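Side-chain contacts in regulatory Subunit of Protein Kinase A (cAMP-dependent) from Euglena gracilis (Euglena gracilis, PDB 6RSX), which binds cyclic AMP in two cyclic nucleotide-binding domains and probably controls the catalytic subunit of protein kinase A in response to it: residues T143-R146 with I147-Q151; T152-K155 with R156-E160; T64-A67 with G68-I71. One frame throughout, in Å; residues are numbered along the deposited sequence. Where two conformers were deposited one is given.

Interaction 1. Residues T143-R146 with I147-Q151; sequences TFRR and ILLTQ
Leu148 lays its CB over one face of the Phe144 ring, 4.0 Å from the ring centroid and 21° off the normal, a CH-pi contact displaced toward the rim. The two side chains cross at about a right angle, and Leu148 CD1 adds a second touch, 3.8 Å from Phe144 CD2. On the CE1 side of the same ring stands Leu149, with CB 3.9 Å from Phe144 CE1. Phe144 reaches both leucines because its CG is anti to the backbone N (chi1 178°), which swings the ring toward the residues one turn on. Leu149 also works outward: its CD1 sits over a face of the Arg145 guanidinium, 3.3 Å from Arg145 CZ, and the arginine bends at chi3 (85°) to bring that flat group round. Behind these contacts the backbone is pinned by Leu148 N, which donates to Phe144 O at 2.8 Å; the bonds to that oxygen from Ile147 N and Leu149 N are weak. A water accepts from Thr150 N and donates to Arg145 O, while Gln151 NE2 folds back to Ile147 O at 2.9 Å, in the carbonyl plane. Replacing Phe144 with alanine is likely to leave Leu148 CB without its aromatic face and to open a gap toward Phe81 and Met119. The contact sits at the kink where helix 141-147 gives way to helix 149-165: Thr143 and Ile147 pack on helix 50-59, and Phe144 on helix 115-120, beside Phe81 of strand 80-84.

Interaction 2. Residues T152-K155 with R156-E160; sequences TMRK and RRQYE
Lys155 runs its aliphatic chain past Tyr159, its CE 3.7 Å from Tyr159 CE2, the two side chains crossing at a slant. The same tyrosine ring turns an edge to the lysine's own backbone: Lys155 O lies in the ring plane, 3.3 Å from Tyr159 CD2. Bends at chi2 (99°) and chi4 carry the lysine's amino group past the ring to the end of helix 174-183, where NZ is hydrogen-bonded to Ala181 O and Leu184 O, so its polar end is held by backbone carbonyls beyond this helix.

Arg156, buried, lies alongside Thr152, both pointing the same way. Its CG rests 3.5 Å from Thr152 O, and the methyl CG2 of Thr152 covers one face of the guanidinium, 3.8 Å from Arg156 NE. An extended chain from CG to NE takes NH2 to two carboxylates, Asp182 and Glu115, each a salt bridge, and this pair of negative charges probably offsets the cost of burying the cation. The segment belongs to the long helix 149-165 that joins the two cyclic nucleotide-binding domains; Glu115 lines the first cyclic AMP pocket, and Asp182 lies in helix 174-183, which also carries Tyr175 of that pocket. An arginine bridging these elements is consistent with the interdomain relay described for other regulatory subunits.

Arg154 is the third large contributor and packs on Gln158, one turn on. Its CG meets the amide carbon, Gln158 CD, at 3.3 Å, and the amide and guanidinium planes stand 57° apart. Beneath them the backbone repeats the alpha-helical i to i+4 bond: Gln158 N donates to Arg154 O at 2.8 Å, and Arg157 N to Met153 O at 3.0 Å with a nearly straight 166° angle.

Interaction 3. Residues T64-A67 with G68-I71; sequences TAEA and GHFI
Glu66 to His69 form a type II beta turn, closed by His69 N donating to Glu66 O at 2.9 Å. Gly68 takes the third position at phi 89°, where a CB would fall only 2.6 Å from Ala67 O, so the turn depends on the missing side chain. The side chains of the two end residues lie side by side and point the same way. Glu66 offers its CB to the His69 ring in an off-centre CH-pi contact, 4.2 Å from the ring centroid. His69 has CG anti to its carbonyl carbon (chi1 -71°), which turns the ring back beside Glu66, with Ala67 O at its edge, close to the plane and 3.5 Å from His69 CD2. The carboxylate stands 53° from the ring plane, and Glu66 OE1 is 3.9 Å from His69 NE2. Since His69 was modelled in two conformers, this ring placement describes one of them. On the inner side Ala65 CB meets Ile71 CG1 at 3.8 Å, a small apolar contact across the chain's bend.

Neighbouring residues fix the corner from outside: Asn133 OD1 accepts from Ala67 N, and Gln129 NE2 donates to Gly68 O. Ile71 also touches Cys89, and Met72, the next residue, lines the first cyclic AMP pocket. The arrangement is a type II turn that leads strand 61-65 of one antiparallel sheet into strand 70-72 of the other, as in the beta-roll of cyclic nucleotide-binding domains.

Overall arrangement
Read from the N terminus, interaction 3 comes first, closing the short turn that passes the chain from strand 61-65 of one sheet of the first nucleotide-binding domain to strand 70-72 of the other. The rest of that domain's beta-roll follows before interaction 1, whose centre is about 26 Å from that of interaction 3; it bends the chain from helix 141-147 into helix 149-165. Interaction 2 continues directly along that helix, its centre about 14 Å further on, and ties it to helices 115-120 and 174-183. The three contacts run in series: none nests within or crosses another. Interactions 1 and 2 share helix 149-165, whereas interaction 3 touches neither.

Interaction 1. Residues T143-R146 with I147-Q151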
loop_
_atom_site.group_PDB
_atom_site.type_symbol
_atom_site.label_atom_id
_atom_site.label_comp_id
_atom_site.label_asym_id
_atom_site.label_seq_id
_atom_site.Cartn_x
_atom_site.Cartn_y
_atom_site.Cartn_z
ATOM N N THR A 143 -21.487 5.008 -5.853
ATOM C CA THR A 143 -20.941 5.274 -4.523
ATOM C C THR A 143 -19.426 5.399 -4.575
ATOM O O THR A 143 -18.845 6.320 -3.984
ATOM C CB THR A 143 -21.355 4.178 -3.538
ATOM O OG1 THR A 143 -22.776 4.054 -3.556
ATOM C CG2 THR A 143 -20.901 4.535 -2.131
ATOM N N PHE A 144 -18.775 4.502 -5.322
ATOM C CA PHE A 144 -17.330 4.592 -5.506
ATOM C C PHE A 144 -16.943 5.961 -6.051
ATOM O O PHE A 144 -16.023 6.612 -5.529
ATOM C CB PHE A 144 -16.828 3.494 -6.452
ATOM C CG PHE A 144 -15.344 3.572 -6.712
ATOM C CD1 PHE A 144 -14.831 4.386 -7.711
ATOM C CD2 PHE A 144 -14.450 2.830 -5.937
ATOM C CE1 PHE A 144 -13.481 4.482 -7.968
ATOM C CE2 PHE A 144 -13.056 2.910 -6.166
ATOM C CZ PHE A 144 -12.557 3.752 -7.178
ATOM N N ARG A 145 -17.644 6.408 -7.109
ATOM C CA ARG A 145 -17.341 7.691 -7.739
ATOM C C ARG A 145 -17.492 8.850 -6.763
ATOM O O ARG A 145 -16.715 9.809 -6.814
ATOM C CB ARG A 145 -18.229 7.907 -8.974
ATOM C CG ARG A 145 -17.866 6.949 -10.110
ATOM C CD ARG A 145 -18.549 7.290 -11.427
ATOM N NE ARG A 145 -17.784 8.293 -12.161
ATOM C CZ ARG A 145 -16.719 8.027 -12.914
ATOM N NH1 ARG A 145 -16.090 9.014 -13.551
ATOM N NH2 ARG A 145 -16.282 6.774 -13.041
ATOM N N ARG A 146 -18.483 8.780 -5.872
ATOM C CA ARG A 146 -18.678 9.855 -4.906
ATOM C C ARG A 146 -17.524 9.961 -3.917
ATOM O O ARG A 146 -17.018 11.064 -3.675
ATOM C CB ARG A 146 -19.989 9.656 -4.150
ATOM C CG ARG A 146 -21.204 9.895 -5.015
ATOM C CD ARG A 146 -22.280 10.609 -4.235
ATOM N NE ARG A 146 -22.957 9.754 -3.268
ATOM C CZ ARG A 146 -22.952 9.952 -1.956
ATOM N NH1 ARG A 146 -23.630 9.130 -1.168
ATOM N NH2 ARG A 146 -22.282 10.973 -1.436
ATOM N N ILE A 147 -17.094 8.844 -3.325
ATOM C CA ILE A 147 -16.214 8.896 -2.156
ATOM C C ILE A 147 -14.766 8.470 -2.395
ATOM O O ILE A 147 -13.891 8.865 -1.606
ATOM C CB ILE A 147 -16.803 8.084 -0.992
ATOM C CG1 ILE A 147 -16.735 6.603 -1.311
ATOM C CG2 ILE A 147 -18.242 8.519 -0.691
ATOM C CD1 ILE A 147 -17.097 5.764 -0.121
ATOM N N LEU A 148 -14.464 7.693 -3.428
ATOM C CA LEU A 148 -13.101 7.200 -3.610
ATOM C C LEU A 148 -12.417 7.666 -4.890
ATOM O O LEU A 148 -11.185 7.723 -4.914
ATOM C CB LEU A 148 -13.081 5.658 -3.571
ATOM C CG LEU A 148 -13.124 5.007 -2.191
ATOM C CD1 LEU A 148 -13.366 3.502 -2.319
ATOM C CD2 LEU A 148 -11.797 5.298 -1.472
ATOM N N LEU A 149 -13.167 8.019 -5.946
ATOM C CA LEU A 149 -12.545 8.148 -7.264
ATOM C C LEU A 149 -11.531 9.294 -7.307
ATOM O O LEU A 149 -10.397 9.117 -7.776
ATOM C CB LEU A 149 -13.631 8.316 -8.351
ATOM C CG LEU A 149 -13.090 8.392 -9.782
ATOM C CD1 LEU A 149 -14.133 7.963 -10.813
ATOM C CD2 LEU A 149 -12.654 9.818 -10.038
ATOM N N THR A 150 -11.918 10.474 -6.809
ATOM C CA THR A 150 -11.109 11.674 -7.016
ATOM C C THR A 150 -9.758 11.561 -6.325
ATOM O O THR A 150 -8.705 11.704 -6.954
ATOM C CB THR A 150 -11.853 12.912 -6.509
ATOM O OG1 THR A 150 -13.081 13.053 -7.228
ATOM C CG2 THR A 150 -10.997 14.148 -6.717
ATOM N N GLN A 151 -9.767 11.318 -5.019
ATOM C CA GLN A 151 -8.501 11.308 -4.293
ATOM C C GLN A 151 -7.651 10.097 -4.658
ATOM O O GLN A 151 -6.419 10.179 -4.594
ATOM C CB GLN A 151 -8.733 11.404 -2.783
ATOM C CG GLN A 151 -9.151 10.157 -2.081
ATOM C CD GLN A 151 -10.661 9.983 -2.012
ATOM O OE1 GLN A 151 -11.414 10.545 -2.815
ATOM N NE2 GLN A 151 -11.113 9.183 -1.049
HETATM O O HOH W 1 -14.472 11.140 -5.711
#

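Interaction 2. Residues T152-K155 with R156-E160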
loop_
_atom_site.group_PDB
_atom_site.type_symbol
_atom_site.label_atom_id
_atom_site.label_comp_id
_atom_site.label_asym_id
_atom_site.label_seq_id
_atom_site.Cartn_x
_atom_site.Cartn_y
_atom_site.Cartn_z
ATOM N N THR A 152 -8.268 8.974 -5.064
ATOM C CA THR A 152 -7.443 7.825 -5.450
ATOM C C THR A 152 -6.712 8.106 -6.756
ATOM O O THR A 152 -5.504 7.837 -6.876
ATOM C CB THR A 152 -8.286 6.553 -5.569
ATOM O OG1 THR A 152 -8.972 6.330 -4.346
ATOM C CG2 THR A 152 -7.391 5.311 -5.884
ATOM N N MET A 153 -7.435 8.649 -7.751
ATOM C CA MET A 153 -6.814 8.984 -9.026
ATOM C C MET A 153 -5.709 10.022 -8.839
ATOM O O MET A 153 -4.618 9.887 -9.404
ATOM C CB MET A 153 -7.874 9.495 -10.010
ATOM C CG MET A 153 -7.375 9.441 -11.429
ATOM S SD MET A 153 -8.671 10.094 -12.506
ATOM C CE MET A 153 -10.017 9.132 -11.879
ATOM N N ARG A 154 -5.966 11.051 -8.031
ATOM C CA ARG A 154 -4.974 12.107 -7.840
ATOM C C ARG A 154 -3.678 11.566 -7.235
ATOM O O ARG A 154 -2.579 11.867 -7.716
ATOM C CB ARG A 154 -5.555 13.204 -6.954
ATOM C CG ARG A 154 -4.533 14.275 -6.618
ATOM C CD ARG A 154 -5.199 15.525 -6.117
ATOM N NE ARG A 154 -5.978 15.278 -4.912
ATOM C CZ ARG A 154 -7.290 15.450 -4.831
ATOM N NH1 ARG A 154 -7.967 15.885 -5.889
ATOM N NH2 ARG A 154 -7.919 15.194 -3.689
ATOM N N LYS A 155 -3.795 10.776 -6.167
ATOM C CA LYS A 155 -2.616 10.255 -5.477
ATOM C C LYS A 155 -1.770 9.398 -6.415
ATOM O O LYS A 155 -0.530 9.493 -6.427
ATOM C CB LYS A 155 -3.071 9.461 -4.253
ATOM C CG LYS A 155 -1.925 8.855 -3.400
ATOM C CD LYS A 155 -1.639 9.705 -2.204
ATOM C CE LYS A 155 -0.474 9.097 -1.377
ATOM N NZ LYS A 155 -0.897 7.932 -0.515
ATOM N N ARG A 156 -2.422 8.555 -7.228
ATOM C CA ARG A 156 -1.648 7.705 -8.119
ATOM C C ARG A 156 -0.935 8.538 -9.172
ATOM O O ARG A 156 0.238 8.279 -9.495
ATOM C CB ARG A 156 -2.548 6.651 -8.752
ATOM C CG ARG A 156 -3.016 5.589 -7.748
ATOM C CD ARG A 156 -4.058 4.635 -8.345
ATOM N NE ARG A 156 -4.385 3.586 -7.373
ATOM C CZ ARG A 156 -4.999 2.444 -7.677
ATOM N NH1 ARG A 156 -5.374 2.200 -8.935
ATOM N NH2 ARG A 156 -5.242 1.544 -6.724
ATOM N N ARG A 157 -1.629 9.539 -9.720
ATOM C CA ARG A 157 -1.019 10.439 -10.692
ATOM C C ARG A 157 0.152 11.189 -10.078
ATOM O O ARG A 157 1.229 11.286 -10.675
ATOM C CB ARG A 157 -2.062 11.428 -11.215
ATOM C CG ARG A 157 -1.475 12.586 -12.010
ATOM C CD ARG A 157 -2.549 13.196 -12.899
ATOM N NE ARG A 157 -2.002 14.248 -13.747
ATOM C CZ ARG A 157 -2.372 15.523 -13.691
ATOM N NH1 ARG A 157 -1.808 16.415 -14.496
ATOM N NH2 ARG A 157 -3.314 15.903 -12.837
ATOM N N GLN A 158 -0.045 11.730 -8.881
ATOM C CA GLN A 158 0.971 12.594 -8.294
ATOM C C GLN A 158 2.271 11.862 -8.014
ATOM O O GLN A 158 3.336 12.482 -8.033
ATOM C CB GLN A 158 0.427 13.241 -7.028
ATOM C CG GLN A 158 -0.660 14.248 -7.395
ATOM C CD GLN A 158 -1.282 14.929 -6.185
ATOM O OE1 GLN A 158 -1.381 14.344 -5.100
ATOM N NE2 GLN A 158 -1.718 16.176 -6.375
ATOM N N TYR A 159 2.229 10.557 -7.781
ATOM C CA TYR A 159 3.452 9.842 -7.436
ATOM C C TYR A 159 3.996 8.986 -8.576
ATOM O O TYR A 159 5.000 8.295 -8.390
ATOM C CB TYR A 159 3.200 8.999 -6.187
ATOM C CG TYR A 159 3.174 9.844 -4.931
ATOM C CD1 TYR A 159 4.354 10.169 -4.269
ATOM C CD2 TYR A 159 1.984 10.361 -4.435
ATOM C CE1 TYR A 159 4.350 10.960 -3.122
ATOM C CE2 TYR A 159 1.966 11.147 -3.278
ATOM C CZ TYR A 159 3.169 11.434 -2.625
ATOM O OH TYR A 159 3.179 12.212 -1.493
ATOM N N GLU A 160 3.394 9.060 -9.772
ATOM C CA GLU A 160 3.811 8.170 -10.849
ATOM C C GLU A 160 5.261 8.415 -11.243
ATOM O O GLU A 160 6.063 7.481 -11.287
ATOM C CB GLU A 160 2.881 8.322 -12.059
ATOM C CG GLU A 160 2.115 7.043 -12.396
ATOM C CD GLU A 160 2.954 5.761 -12.233
ATOM O OE1 GLU A 160 2.684 4.975 -11.291
ATOM O OE2 GLU A 160 3.884 5.537 -13.044
#

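Interaction 3. Residues T64-A67 with G68-I71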
loop_
_atom_site.group_PDB
_atom_site.type_symbol
_atom_site.label_atom_id
_atom_site.label_comp_id
_atom_site.label_asym_id
_atom_site.label_seq_id
_atom_site.Cartn_x
_atom_site.Cartn_y
_atom_site.Cartn_z
ATOM N N THR A 64 -21.347 -13.051 -2.310
ATOM C CA THR A 64 -20.611 -14.290 -2.100
ATOM C C THR A 64 -20.311 -14.905 -3.460
ATOM O O THR A 64 -20.952 -14.586 -4.473
ATOM C CB THR A 64 -21.393 -15.279 -1.221
ATOM O OG1 THR A 64 -22.613 -15.631 -1.888
ATOM C CG2 THR A 64 -21.739 -14.646 0.106
ATOM N N ALA A 65 -19.310 -15.781 -3.470
ATOM C CA ALA A 65 -18.911 -16.510 -4.664
ATOM C C ALA A 65 -18.464 -17.897 -4.241
ATOM O O ALA A 65 -17.620 -18.006 -3.344
ATOM C CB ALA A 65 -17.744 -15.832 -5.376
ATOM N N GLU A 66 -18.974 -18.932 -4.906
ATOM C CA GLU A 66 -18.523 -20.288 -4.618
ATOM C C GLU A 66 -17.144 -20.514 -5.202
ATOM O O GLU A 66 -16.777 -19.913 -6.212
ATOM C CB GLU A 66 -19.478 -21.325 -5.198
ATOM C CG GLU A 66 -20.817 -21.384 -4.518
ATOM C CD GLU A 66 -21.755 -22.387 -5.192
ATOM O OE1 GLU A 66 -21.254 -23.302 -5.894
ATOM O OE2 GLU A 66 -22.992 -22.249 -5.031
ATOM N N ALA A 67 -16.381 -21.405 -4.555
ATOM C CA ALA A 67 -15.071 -21.803 -5.058
ATOM C C ALA A 67 -15.115 -22.065 -6.558
ATOM O O ALA A 67 -15.975 -22.806 -7.050
ATOM C CB ALA A 67 -14.590 -23.065 -4.329
ATOM N N GLY A 68 -14.187 -21.446 -7.281
ATOM C CA GLY A 68 -14.043 -21.613 -8.709
ATOM C C GLY A 68 -14.856 -20.647 -9.562
ATOM O O GLY A 68 -14.624 -20.574 -10.768
ATOM N N HIS A 69 -15.758 -19.886 -8.976
ATOM C CA HIS A 69 -16.567 -18.968 -9.759
ATOM C C HIS A 69 -15.883 -17.609 -9.915
ATOM O O HIS A 69 -15.216 -17.110 -9.001
ATOM C CB HIS A 69 -17.940 -18.823 -9.115
ATOM C CG HIS A 69 -18.790 -20.051 -9.245
ATOM N ND1 HIS A 69 -20.047 -20.024 -9.812
ATOM C CD2 HIS A 69 -18.562 -21.340 -8.895
ATOM C CE1 HIS A 69 -20.561 -21.240 -9.794
ATOM N NE2 HIS A 69 -19.679 -22.058 -9.250
ATOM N N PHE A 70 -16.073 -17.004 -11.090
ATOM C CA PHE A 70 -15.480 -15.700 -11.395
ATOM C C PHE A 70 -16.350 -14.578 -10.840
ATOM O O PHE A 70 -17.541 -14.450 -11.184
ATOM C CB PHE A 70 -15.284 -15.511 -12.901
ATOM C CG PHE A 70 -14.161 -16.324 -13.480
ATOM C CD1 PHE A 70 -14.386 -17.616 -13.926
ATOM C CD2 PHE A 70 -12.867 -15.810 -13.559
ATOM C CE1 PHE A 70 -13.341 -18.376 -14.458
ATOM C CE2 PHE A 70 -11.806 -16.585 -14.088
ATOM C CZ PHE A 70 -12.045 -17.846 -14.525
ATOM N N ILE A 71 -15.743 -13.725 -10.031
ATOM C CA ILE A 71 -16.418 -12.531 -9.549
ATOM C C ILE A 71 -16.504 -11.489 -10.651
ATOM O O ILE A 71 -17.498 -10.751 -10.762
ATOM C CB ILE A 71 -15.663 -12.012 -8.314
ATOM C CG1 ILE A 71 -15.845 -13.047 -7.191
ATOM C CG2 ILE A 71 -16.228 -10.674 -7.883
ATOM C CD1 ILE A 71 -14.610 -13.266 -6.384
#